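Local coordinates for CT021 (Chlamydia trachomatis serovar L2, PDB 6UXD), which is of unknown function but belongs to a family grouped with the LolA and LolB lipoprotein carriers, at residues S8-E11 against K12-A16. Sequence-based numbering, arbitrary orientation.
Sequences SIQE and KILTA
A short helix near the N-terminus, 9-13, is held together by successive i to i+4 backbone hydrogen bonds, in which K12 N reaches S8 O (3.0 Å), I13 N reaches I9 O (2.9 Å) and L14 N reaches Q10 O (2.9 Å). S8 is its N-cap. With OG between its backbone N and carbonyl carbon (chi1 66°), the hydroxyl accepts the amide of E11, N to OG 3.2 Å and almost straight at 168°, and so occupies an N-H of the first turn that has no earlier carbonyl in the helix to pair with. On the inner face I9 and I13, one turn apart, run alongside each other in the same direction, I9 CG2 packing on I13 CG1 at 3.8 Å. I9 has CG2 anti to its backbone N, next to its carbonyl carbon and so facing the next turn, whereas I13 meets it with CG1, which lies beside the backbone N and comes tightly to 3.0 Å from I9 O. I9 also rests on I173 and F175 of strand 170-176, whereas I13 turns to I35 of strand 29-38, so the pair joins the helix to two different strands. On another flank Q10 CG and L14 CD1 approach loosely at 4.3 Å, and both side chains touch I84. The helix runs on into a type I turn from I13 to A16. Just before this turn, K12 O takes two donors, T15 N and T15 OG1, the hydroxyl at 2.7 Å and in the carbonyl plane. Side chains thus supply polar bonds beyond the three i to i+4 backbone bonds.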
loop_
_atom_site.group_PDB
_atom_site.type_symbol
_atom_site.label_atom_id
_atom_site.label_comp_id
_atom_site.label_asym_id
_atom_site.label_seq_id
_atom_site.Cartn_x
_atom_site.Cartn_y
_atom_site.Cartn_z
ATOM N N SER A 8 -8.786 -6.029 9.943
ATOM C CA SER A 8 -8.071 -4.761 9.941
ATOM C C SER A 8 -7.117 -4.787 8.762
ATOM O O SER A 8 -6.821 -5.852 8.210
ATOM C CB SER A 8 -7.296 -4.528 11.251
ATOM O OG SER A 8 -6.252 -5.474 11.377
ATOM N N ILE A 9 -6.626 -3.611 8.376
ATOM C CA ILE A 9 -5.651 -3.573 7.280
ATOM C C ILE A 9 -4.380 -4.343 7.652
ATOM O O ILE A 9 -3.789 -5.034 6.819
ATOM C CB ILE A 9 -5.320 -2.121 6.908
ATOM C CG1 ILE A 9 -6.534 -1.433 6.263
ATOM C CG2 ILE A 9 -4.109 -2.116 5.989
ATOM C CD1 ILE A 9 -6.730 -1.822 4.796
ATOM N N GLN A 10 -3.912 -4.212 8.897
ATOM C CA GLN A 10 -2.709 -4.955 9.277
ATOM C C GLN A 10 -2.907 -6.454 9.064
ATOM O O GLN A 10 -2.102 -7.114 8.394
ATOM C CB GLN A 10 -2.330 -4.674 10.732
ATOM C CG GLN A 10 -0.953 -5.273 11.081
ATOM C CD GLN A 10 -0.420 -4.810 12.423
ATOM O OE1 GLN A 10 -0.367 -3.613 12.703
ATOM N NE2 GLN A 10 -0.015 -5.759 13.253
ATOM N N GLU A 11 -3.996 -6.999 9.621
ATOM C CA GLU A 11 -4.309 -8.420 9.488
ATOM C C GLU A 11 -4.374 -8.844 8.022
ATOM O O GLU A 11 -3.853 -9.900 7.629
ATOM C CB GLU A 11 -5.640 -8.677 10.202
ATOM C CG GLU A 11 -6.132 -10.105 10.196
ATOM C CD GLU A 11 -7.453 -10.270 10.941
ATOM O OE1 GLU A 11 -8.171 -11.256 10.669
ATOM O OE2 GLU A 11 -7.770 -9.416 11.800
ATOM N N LYS A 12 -5.019 -8.037 7.194
ATOM C CA LYS A 12 -5.171 -8.410 5.796
ATOM C C LYS A 12 -3.824 -8.433 5.087
ATOM O O LYS A 12 -3.513 -9.373 4.347
ATOM C CB LYS A 12 -6.140 -7.428 5.132
ATOM C CG LYS A 12 -6.387 -7.702 3.690
ATOM C CD LYS A 12 -7.200 -8.955 3.481
ATOM C CE LYS A 12 -7.523 -9.081 1.966
ATOM N NZ LYS A 12 -7.779 -10.504 1.600
ATOM N N ILE A 13 -2.997 -7.417 5.318
ATOM C CA ILE A 13 -1.699 -7.365 4.653
ATOM C C ILE A 13 -0.751 -8.436 5.167
ATOM O O ILE A 13 0.160 -8.858 4.441
ATOM C CB ILE A 13 -1.072 -5.966 4.814
ATOM C CG1 ILE A 13 -2.070 -4.874 4.372
ATOM C CG2 ILE A 13 0.241 -5.894 4.063
ATOM C CD1 ILE A 13 -2.506 -4.939 2.897
ATOM N N LEU A 14 -0.910 -8.884 6.425
ATOM C CA LEU A 14 -0.039 -9.942 6.907
ATOM C C LEU A 14 -0.338 -11.289 6.263
ATOM O O LEU A 14 0.433 -12.223 6.485
ATOM C CB LEU A 14 -0.129 -10.108 8.436
ATOM C CG LEU A 14 0.471 -8.980 9.279
ATOM C CD1 LEU A 14 0.347 -9.323 10.761
ATOM C CD2 LEU A 14 1.900 -8.728 8.926
ATOM N N THR A 15 -1.447 -11.430 5.517
ATOM C CA THR A 15 -1.664 -12.631 4.723
ATOM C C THR A 15 -0.835 -12.640 3.434
ATOM O O THR A 15 -0.696 -13.695 2.811
ATOM C CB THR A 15 -3.157 -12.795 4.377
ATOM O OG1 THR A 15 -3.543 -11.851 3.362
ATOM C CG2 THR A 15 -4.040 -12.568 5.614
ATOM N N ALA A 16 -0.255 -11.509 3.029
ATOM C CA ALA A 16 0.569 -11.503 1.827
ATOM C C ALA A 16 1.813 -12.358 2.042
ATOM O O ALA A 16 2.160 -12.716 3.163
ATOM C CB ALA A 16 0.982 -10.085 1.446
#